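Local coordinates for IPT/TIG domain-containing protein BACOVA_02650 (Bacteroides ovatus, PDB 5E7G), which binds xyloglucan at the surface of the bacterial cell, probably before the polysaccharide is taken into the periplasm for degradation, at residues Q256-S261 with I278-E283; L174-L179 with E191-G196; D118-I123 with I165-P170. All coordinates share one frame; numbering follows the deposited sequence.

Interaction 1 of 3, residues Q256-S261 with I278-E283; sequences QAPTQS and IFYPLE
Ala257 opens the contact: its CB lies 4.0 Å from Tyr280 CE1 and about as far from the phenol oxygen. Pro258 follows and brings the closest ring packing: its CD sits over the middle of the Tyr280 ring, 3.5 Å from the centroid and only 5° off the normal, a CH-pi contact in which the pyrrolidine stands at about a right angle to the tyrosine side chain. CG of the same proline also reaches toward the Phe279 ring. The phenol oxygen at the far end of the ring is hydrogen-bonded to the carbonyl of Pro209 and to Asn315, a ligand of the nearby calcium ion. With an alanine in place of Tyr280, the Pro258 ring would probably lose the aromatic face it packs on, and Asn315 and the Pro209 carbonyl their hydroxyl partner. Past the proline, the backbone of Thr259 and Gln260 runs by the Leu282 methyl CD1, which is 3.7 Å from Thr259 C. At Ser261, with OG set between its own N and carbonyl carbon (chi1 76°), the hydroxyl donates to Glu283 OE2 at 2.8 Å, meeting the syn lone pair. The other carboxylate oxygen, OE1, accepts from a water that in turn takes the Ser261 N-H, so both oxygens of Glu283 are tied to one residue. Ser261 CA also makes a CA-H...O contact of 3.3 Å with Tyr280 O, at the first residue of the inverse gamma turn centred on Pro281. This is an interdomain junction: a loop of the third IPT/TIG domain packs on residues that run into strand 285-287 of the xyloglucan-binding domain.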
loop_
_atom_site.group_PDB
_atom_site.type_symbol
_atom_site.label_atom_id
_atom_site.label_comp_id
_atom_site.label_asym_id
_atom_site.label_seq_id
_atom_site.Cartn_x
_atom_site.Cartn_y
_atom_site.Cartn_z
ATOM N N GLN A 256 3.999 28.808 2.213
ATOM C CA GLN A 256 5.033 29.542 1.495
ATOM C C GLN A 256 5.718 28.663 0.439
ATOM O O GLN A 256 5.724 27.428 0.530
ATOM C CB GLN A 256 6.071 30.097 2.478
ATOM C CG GLN A 256 6.775 29.016 3.305
ATOM C CD GLN A 256 7.696 29.584 4.376
ATOM O OE1 GLN A 256 7.286 29.793 5.517
ATOM N NE2 GLN A 256 8.953 29.814 4.014
ATOM N N ALA A 257 6.292 29.311 -0.563
ATOM C CA ALA A 257 6.989 28.602 -1.622
ATOM C C ALA A 257 8.387 28.199 -1.159
ATOM O O ALA A 257 9.150 29.042 -0.683
ATOM C CB ALA A 257 7.068 29.461 -2.855
ATOM N N PRO A 258 8.732 26.907 -1.285
ATOM C CA PRO A 258 10.130 26.546 -1.026
ATOM C C PRO A 258 11.082 27.326 -1.935
ATOM O O PRO A 258 10.672 27.782 -3.002
ATOM C CB PRO A 258 10.176 25.040 -1.336
ATOM C CG PRO A 258 8.771 24.566 -1.199
ATOM C CD PRO A 258 7.899 25.732 -1.600
ATOM N N THR A 259 12.331 27.483 -1.507
ATOM C CA THR A 259 13.355 28.164 -2.300
ATOM C C THR A 259 14.419 27.175 -2.758
ATOM O O THR A 259 15.449 27.556 -3.307
ATOM C CB THR A 259 14.016 29.293 -1.507
ATOM O OG1 THR A 259 14.580 28.762 -0.300
ATOM C CG2 THR A 259 12.989 30.364 -1.167
ATOM N N GLN A 260 14.161 25.898 -2.510
ATOM C CA GLN A 260 15.007 24.823 -2.995
ATOM C C GLN A 260 14.150 23.585 -3.193
ATOM O O GLN A 260 13.155 23.389 -2.486
ATOM C CB GLN A 260 16.136 24.543 -2.013
ATOM C CG GLN A 260 15.648 24.338 -0.588
ATOM C CD GLN A 260 16.779 24.054 0.373
ATOM O OE1 GLN A 260 17.953 24.170 0.020
ATOM N NE2 GLN A 260 16.432 23.683 1.599
ATOM N N SER A 261 14.531 22.755 -4.157
ATOM C CA SER A 261 13.823 21.516 -4.421
ATOM C C SER A 261 14.187 20.502 -3.347
ATOM O O SER A 261 15.164 20.683 -2.617
ATOM C CB SER A 261 14.179 20.968 -5.807
ATOM O OG SER A 261 15.463 20.369 -5.790
ATOM N N ILE A 278 10.337 14.563 -6.760
ATOM C CA ILE A 278 10.954 15.786 -6.279
ATOM C C ILE A 278 9.894 16.870 -6.180
ATOM O O ILE A 278 9.246 17.208 -7.171
ATOM C CB ILE A 278 12.101 16.239 -7.202
ATOM C CG1 ILE A 278 13.300 15.320 -6.977
ATOM C CG2 ILE A 278 12.497 17.690 -6.934
ATOM C CD1 ILE A 278 14.412 15.514 -7.949
ATOM N N PHE A 279 9.743 17.413 -4.974
ATOM C CA PHE A 279 8.774 18.468 -4.682
ATOM C C PHE A 279 9.393 19.827 -4.976
ATOM O O PHE A 279 10.551 20.072 -4.634
ATOM C CB PHE A 279 8.324 18.381 -3.212
ATOM C CG PHE A 279 7.156 19.245 -2.873
ATOM C CD1 PHE A 279 5.904 18.983 -3.410
ATOM C CD2 PHE A 279 7.297 20.305 -1.986
ATOM C CE1 PHE A 279 4.819 19.779 -3.085
ATOM C CE2 PHE A 279 6.220 21.096 -1.655
ATOM C CZ PHE A 279 4.980 20.837 -2.199
ATOM N N TYR A 280 8.611 20.692 -5.615
ATOM C CA TYR A 280 9.042 22.032 -6.032
ATOM C C TYR A 280 10.382 22.003 -6.786
ATOM O O TYR A 280 11.381 22.548 -6.312
ATOM C CB TYR A 280 9.105 22.979 -4.811
ATOM C CG TYR A 280 7.999 24.015 -4.830
ATOM C CD1 TYR A 280 8.248 25.314 -5.244
ATOM C CD2 TYR A 280 6.697 23.680 -4.475
ATOM C CE1 TYR A 280 7.236 26.258 -5.288
ATOM C CE2 TYR A 280 5.680 24.614 -4.521
ATOM C CZ TYR A 280 5.953 25.899 -4.928
ATOM O OH TYR A 280 4.943 26.839 -4.972
ATOM N N PRO A 281 10.402 21.356 -7.974
ATOM C CA PRO A 281 11.590 21.341 -8.839
ATOM C C PRO A 281 11.732 22.646 -9.601
ATOM O O PRO A 281 11.429 22.709 -10.797
ATOM C CB PRO A 281 11.317 20.177 -9.793
ATOM C CG PRO A 281 9.838 20.174 -9.930
ATOM C CD PRO A 281 9.300 20.568 -8.560
ATOM N N LEU A 282 12.167 23.683 -8.896
ATOM C CA LEU A 282 12.288 25.014 -9.467
ATOM C C LEU A 282 13.259 25.001 -10.640
ATOM O O LEU A 282 13.103 25.755 -11.596
ATOM C CB LEU A 282 12.755 26.014 -8.400
ATOM C CG LEU A 282 11.853 26.198 -7.170
ATOM C CD1 LEU A 282 12.623 26.805 -5.994
ATOM C CD2 LEU A 282 10.635 27.065 -7.493
ATOM N N GLU A 283 14.254 24.124 -10.564
ATOM C CA GLU A 283 15.289 24.050 -11.584
ATOM C C GLU A 283 14.793 23.352 -12.854
ATOM O O GLU A 283 15.544 23.226 -13.825
ATOM C CB GLU A 283 16.524 23.323 -11.036
ATOM C CG GLU A 283 16.285 21.871 -10.598
ATOM C CD GLU A 283 15.861 21.743 -9.122
ATOM O OE1 GLU A 283 15.296 22.712 -8.570
ATOM O OE2 GLU A 283 16.096 20.671 -8.513
HETATM O O HOH W 1 16.223 24.162 -6.325
#

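Interaction 2 of 3, residues L174-L179 with E191-G196; sequences LEEGYL and EFKKNG
Phe192 and Lys194 both close on the carbonyl of Leu174. Leu174 O lies in the plane of the Phe192 ring, 3.6 Å from CE2, while CB of Lys194 comes to 3.5 Å from that oxygen. Phe192 points to the buried face; with CG anti to the backbone N (chi1 179°), its ring edge meets Leu174 O, and its CB packs 4.2 Å from Leu179 CB. On the other face Glu176 and Lys193 cross obliquely. CE of Lys193 rests 3.9 Å from Glu176 CD, but the bent end of the lysine swings its NZ to Glu191 OE1, a salt bridge of 3.2 Å along its own strand. CG of Glu191 in turn touches Tyr178 CE1, the carboxylate plane perpendicular to the phenol ring. In the backbone, Gly177 and Phe192 form a hydrogen-bonded pair, the Phe192 N-H reaching Gly177 O at 2.8 Å almost straight (176°) but from above the carbonyl plane. Lys194 N, already within the type I turn from Lys193 to Gly196, bonds to Glu175 O. The pairing continues the antiparallel hairpin of strands 178-183 and 187-193 past its open end, round the corner at Gly177, in an immunoglobulin-like IPT/TIG sandwich.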
loop_
_atom_site.group_PDB
_atom_site.type_symbol
_atom_site.label_atom_id
_atom_site.label_comp_id
_atom_site.label_asym_id
_atom_site.label_seq_id
_atom_site.Cartn_x
_atom_site.Cartn_y
_atom_site.Cartn_z
ATOM N N LEU A 174 8.810 -5.165 23.522
ATOM C CA LEU A 174 9.748 -5.165 22.408
ATOM C C LEU A 174 9.337 -4.097 21.418
ATOM O O LEU A 174 8.160 -3.986 21.078
ATOM C CB LEU A 174 9.788 -6.526 21.705
ATOM C CG LEU A 174 10.784 -7.564 22.223
ATOM C CD1 LEU A 174 10.708 -8.833 21.382
ATOM C CD2 LEU A 174 12.208 -7.014 22.221
ATOM N N GLU A 175 10.305 -3.312 20.957
ATOM C CA GLU A 175 10.027 -2.287 19.962
ATOM C C GLU A 175 9.852 -2.953 18.598
ATOM O O GLU A 175 8.901 -2.664 17.869
ATOM C CB GLU A 175 11.147 -1.246 19.913
ATOM C CG GLU A 175 10.727 0.081 19.286
ATOM C CD GLU A 175 11.908 0.915 18.805
ATOM O OE1 GLU A 175 13.021 0.747 19.350
ATOM O OE2 GLU A 175 11.722 1.735 17.879
ATOM N N GLU A 176 10.774 -3.849 18.269
ATOM C CA GLU A 176 10.730 -4.570 17.007
ATOM C C GLU A 176 11.189 -6.010 17.183
ATOM O O GLU A 176 12.031 -6.312 18.029
ATOM C CB GLU A 176 11.599 -3.880 15.953
ATOM C CG GLU A 176 11.122 -2.492 15.563
ATOM C CD GLU A 176 11.830 -1.950 14.327
ATOM O OE1 GLU A 176 12.601 -2.701 13.685
ATOM O OE2 GLU A 176 11.613 -0.763 13.999
ATOM N N GLY A 177 10.622 -6.896 16.373
ATOM C CA GLY A 177 10.977 -8.297 16.417
ATOM C C GLY A 177 9.861 -9.159 15.873
ATOM O O GLY A 177 9.338 -8.904 14.785
ATOM N N TYR A 178 9.486 -10.170 16.649
ATOM C CA TYR A 178 8.524 -11.165 16.205
ATOM C C TYR A 178 7.531 -11.525 17.294
ATOM O O TYR A 178 7.818 -11.402 18.483
ATOM C CB TYR A 178 9.262 -12.416 15.733
ATOM C CG TYR A 178 10.231 -12.126 14.617
ATOM C CD1 TYR A 178 9.824 -12.173 13.290
ATOM C CD2 TYR A 178 11.546 -11.784 14.887
ATOM C CE1 TYR A 178 10.708 -11.899 12.260
ATOM C CE2 TYR A 178 12.436 -11.506 13.865
ATOM C CZ TYR A 178 12.010 -11.565 12.553
ATOM O OH TYR A 178 12.889 -11.293 11.530
ATOM N N LEU A 179 6.345 -11.940 16.865
ATOM C CA LEU A 179 5.368 -12.556 17.748
ATOM C C LEU A 179 5.271 -14.023 17.349
ATOM O O LEU A 179 5.219 -14.344 16.161
ATOM C CB LEU A 179 4.014 -11.858 17.647
ATOM C CG LEU A 179 2.892 -12.426 18.520
ATOM C CD1 LEU A 179 1.935 -11.316 18.925
ATOM C CD2 LEU A 179 2.133 -13.535 17.797
ATOM N N GLU A 191 6.020 -10.823 12.034
ATOM C CA GLU A 191 6.749 -9.643 12.480
ATOM C C GLU A 191 5.917 -8.870 13.483
ATOM O O GLU A 191 4.702 -8.777 13.336
ATOM C CB GLU A 191 7.108 -8.737 11.306
ATOM C CG GLU A 191 8.231 -9.274 10.437
ATOM C CD GLU A 191 8.768 -8.245 9.457
ATOM O OE1 GLU A 191 8.407 -7.052 9.568
ATOM O OE2 GLU A 191 9.560 -8.638 8.574
ATOM N N PHE A 192 6.583 -8.330 14.498
ATOM C CA PHE A 192 5.929 -7.495 15.501
ATOM C C PHE A 192 6.652 -6.168 15.661
ATOM O O PHE A 192 7.865 -6.125 15.860
ATOM C CB PHE A 192 5.869 -8.205 16.850
ATOM C CG PHE A 192 5.228 -7.385 17.935
ATOM C CD1 PHE A 192 3.863 -7.458 18.166
ATOM C CD2 PHE A 192 5.991 -6.532 18.721
ATOM C CE1 PHE A 192 3.271 -6.695 19.167
ATOM C CE2 PHE A 192 5.403 -5.772 19.718
ATOM C CZ PHE A 192 4.042 -5.854 19.939
ATOM N N LYS A 193 5.890 -5.089 15.581
ATOM C CA LYS A 193 6.408 -3.751 15.815
ATOM C C LYS A 193 5.414 -3.005 16.684
ATOM O O LYS A 193 4.285 -2.769 16.260
ATOM C CB LYS A 193 6.630 -3.008 14.496
ATOM C CG LYS A 193 7.770 -3.550 13.635
ATOM C CD LYS A 193 7.947 -2.707 12.375
ATOM C CE LYS A 193 9.240 -3.021 11.641
ATOM N NZ LYS A 193 9.110 -4.201 10.750
ATOM N N LYS A 194 5.824 -2.636 17.895
ATOM C CA LYS A 194 4.890 -2.035 18.847
ATOM C C LYS A 194 4.353 -0.704 18.324
ATOM O O LYS A 194 3.290 -0.251 18.751
ATOM C CB LYS A 194 5.552 -1.841 20.217
ATOM C CG LYS A 194 6.502 -0.655 20.317
ATOM C CD LYS A 194 7.073 -0.523 21.723
ATOM C CE LYS A 194 7.823 0.789 21.903
ATOM N NZ LYS A 194 8.756 0.739 23.061
ATOM N N ASN A 195 5.087 -0.095 17.395
ATOM C CA ASN A 195 4.670 1.158 16.763
ATOM C C ASN A 195 4.072 0.960 15.374
ATOM O O ASN A 195 3.645 1.920 14.731
ATOM C CB ASN A 195 5.855 2.117 16.680
ATOM C CG ASN A 195 6.187 2.733 18.014
ATOM O OD1 ASN A 195 5.296 3.027 18.810
ATOM N ND2 ASN A 195 7.471 2.922 18.276
ATOM N N GLY A 196 4.043 -0.285 14.915
ATOM C CA GLY A 196 3.426 -0.599 13.641
ATOM C C GLY A 196 4.380 -0.371 12.490
ATOM O O GLY A 196 5.548 -0.034 12.698
#

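Interaction 3 of 3, residues D118-I123 with I165-P170; sequences DQMTVI and ITLTAP
Val122 and Ile165 exchange two backbone hydrogen bonds, with Val122 N donating to Ile165 O at 2.9 Å and Ile165 N returning the bond to Val122 O. Met120 and Leu167 repeat this reciprocal pairing, Met120 N to Leu167 O at 3.0 Å and Leu167 N to Met120 O at 3.1 Å, the latter almost straight at 171°. Beyond them a fifth bond runs from Ala169 N to Asp118 O and carries the pairing past the last residue of strand 164-168. Asp118 itself turns its carboxylate back to the N-H of Lys115. Between the hydrogen-bonded pairs, the CA atoms of Gln119 and Thr121 make CA-H...O contacts with Leu167 O and Ile165 O. The result is an antiparallel ladder at the middle of a four-stranded sheet, in which strand 119-125 is flanked by 104-109 and strand 164-168 by 156-158; this sheet forms one half of the immunoglobulin-like sandwich of the second IPT/TIG domain. On its inner face Met120 and Leu167 meet obliquely, Met120 CG lying 3.6 Å from Leu167 CD1. A bend at the last torsion of the methionine (chi3 79°) folds CE back to the same leucine methyl and to Ala169 CB, 3.8 Å away. The second leucine methyl, CD2, reaches the other way to touch Val122 CG2 at 3.7 Å, and Leu167 is thus held between methionine and valine. Leu179 and Val181 of the facing sheet cover Val122 and Ile165. On the opposite face, Gln119 lays its amide against the Thr166 methyl, with CD 3.5 Å from CG2, while Thr166 OG1 stays 3.8 Å from Thr121 OG1, too far for a hydrogen bond.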
loop_
_atom_site.group_PDB
_atom_site.type_symbol
_atom_site.label_atom_id
_atom_site.label_comp_id
_atom_site.label_asym_id
_atom_site.label_seq_id
_atom_site.Cartn_x
_atom_site.Cartn_y
_atom_site.Cartn_z
ATOM N N ASP A 118 -2.242 -2.933 26.595
ATOM C CA ASP A 118 -3.184 -2.751 25.498
ATOM C C ASP A 118 -3.560 -4.106 24.928
ATOM O O ASP A 118 -2.775 -5.056 24.980
ATOM C CB ASP A 118 -2.600 -1.859 24.399
ATOM C CG ASP A 118 -2.443 -0.412 24.835
ATOM O OD1 ASP A 118 -2.988 -0.036 25.894
ATOM O OD2 ASP A 118 -1.779 0.354 24.104
ATOM N N GLN A 119 -4.774 -4.189 24.398
ATOM C CA GLN A 119 -5.239 -5.399 23.740
ATOM C C GLN A 119 -4.898 -5.363 22.256
ATOM O O GLN A 119 -5.057 -4.334 21.593
ATOM C CB GLN A 119 -6.748 -5.574 23.925
ATOM C CG GLN A 119 -7.134 -6.783 24.776
ATOM C CD GLN A 119 -8.601 -7.160 24.633
ATOM O OE1 GLN A 119 -9.261 -6.792 23.659
ATOM N NE2 GLN A 119 -9.116 -7.905 25.605
ATOM N N MET A 120 -4.414 -6.495 21.754
ATOM C CA MET A 120 -4.208 -6.702 20.323
ATOM C C MET A 120 -4.728 -8.087 19.935
ATOM O O MET A 120 -4.952 -8.933 20.798
ATOM C CB MET A 120 -2.728 -6.567 19.960
ATOM C CG MET A 120 -1.906 -7.801 20.249
ATOM S SD MET A 120 -0.136 -7.522 20.068
ATOM C CE MET A 120 0.222 -6.687 21.606
ATOM N N THR A 121 -4.911 -8.323 18.641
ATOM C CA THR A 121 -5.484 -9.582 18.184
ATOM C C THR A 121 -4.633 -10.211 17.094
ATOM O O THR A 121 -4.415 -9.623 16.033
ATOM C CB THR A 121 -6.916 -9.384 17.662
ATOM O OG1 THR A 121 -7.701 -8.726 18.656
ATOM C CG2 THR A 121 -7.557 -10.721 17.329
ATOM N N VAL A 122 -4.145 -11.415 17.374
ATOM C CA VAL A 122 -3.423 -12.196 16.384
ATOM C C VAL A 122 -4.443 -12.895 15.501
ATOM O O VAL A 122 -5.361 -13.542 16.000
ATOM C CB VAL A 122 -2.488 -13.234 17.035
ATOM C CG1 VAL A 122 -1.736 -14.017 15.975
ATOM C CG2 VAL A 122 -1.515 -12.551 17.982
ATOM N N ILE A 123 -4.282 -12.757 14.190
ATOM C CA ILE A 123 -5.219 -13.332 13.229
ATOM C C ILE A 123 -4.520 -14.359 12.353
ATOM O O ILE A 123 -3.472 -14.085 11.775
ATOM C CB ILE A 123 -5.848 -12.243 12.353
ATOM C CG1 ILE A 123 -6.690 -11.311 13.231
ATOM C CG2 ILE A 123 -6.703 -12.863 11.250
ATOM C CD1 ILE A 123 -7.293 -10.135 12.501
ATOM N N ILE A 165 -6.373 -15.062 18.301
ATOM C CA ILE A 165 -5.901 -15.003 19.676
ATOM C C ILE A 165 -5.904 -13.558 20.165
ATOM O O ILE A 165 -5.080 -12.750 19.738
ATOM C CB ILE A 165 -4.476 -15.581 19.834
ATOM C CG1 ILE A 165 -4.404 -17.001 19.270
ATOM C CG2 ILE A 165 -4.061 -15.571 21.317
ATOM C CD1 ILE A 165 -3.003 -17.623 19.312
ATOM N N THR A 166 -6.834 -13.235 21.054
ATOM C CA THR A 166 -6.845 -11.928 21.698
ATOM C C THR A 166 -5.956 -11.974 22.929
ATOM O O THR A 166 -6.079 -12.878 23.755
ATOM C CB THR A 166 -8.256 -11.505 22.092
ATOM O OG1 THR A 166 -9.069 -11.436 20.916
ATOM C CG2 THR A 166 -8.239 -10.146 22.764
ATOM N N LEU A 167 -5.059 -10.998 23.044
ATOM C CA LEU A 167 -4.078 -10.985 24.121
ATOM C C LEU A 167 -3.787 -9.560 24.612
ATOM O O LEU A 167 -4.149 -8.578 23.959
ATOM C CB LEU A 167 -2.788 -11.673 23.658
ATOM C CG LEU A 167 -2.024 -11.041 22.494
ATOM C CD1 LEU A 167 -1.048 -9.979 22.990
ATOM C CD2 LEU A 167 -1.282 -12.107 21.693
ATOM N N THR A 168 -3.147 -9.461 25.776
ATOM C CA THR A 168 -2.750 -8.171 26.331
ATOM C C THR A 168 -1.230 -8.049 26.270
ATOM O O THR A 168 -0.506 -9.030 26.458
ATOM C CB THR A 168 -3.245 -7.991 27.791
ATOM O OG1 THR A 168 -2.500 -8.842 28.669
ATOM C CG2 THR A 168 -4.735 -8.314 27.893
ATOM N N ALA A 169 -0.760 -6.837 25.987
ATOM C CA ALA A 169 0.659 -6.590 25.761
ATOM C C ALA A 169 1.446 -6.577 27.072
ATOM O O ALA A 169 1.015 -5.963 28.049
ATOM C CB ALA A 169 0.844 -5.273 25.034
ATOM N N PRO A 170 2.618 -7.231 27.089
ATOM C CA PRO A 170 3.441 -7.264 28.304
ATOM C C PRO A 170 4.070 -5.913 28.644
ATOM O O PRO A 170 4.029 -4.993 27.828
ATOM C CB PRO A 170 4.525 -8.293 27.966
ATOM C CG PRO A 170 4.636 -8.255 26.489
ATOM C CD PRO A 170 3.254 -7.956 25.976
#

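Overall arrangement
Interactions 3, 2 and 1 follow one another in series along the chain. The first two share one IPT/TIG sandwich: interaction 3 pairs strands in the sheet containing 119-125 and 164-168, and interaction 2 in the facing sheet containing 178-183 and 187-193. Their centres are 12 Å apart and their side chains meet in the common core, Phe192 CE1 lying 3.6 Å from Met120 SD and Leu179 CD2 packing on Val122 CG2. Interaction 1 is separate, its centre about 37 Å from that of interaction 2, where the third IPT/TIG domain joins the glycan-binding domain. The chain thus runs from a compact sandwich core to a junction between domains, in keeping with an elongated, multidomain surface protein.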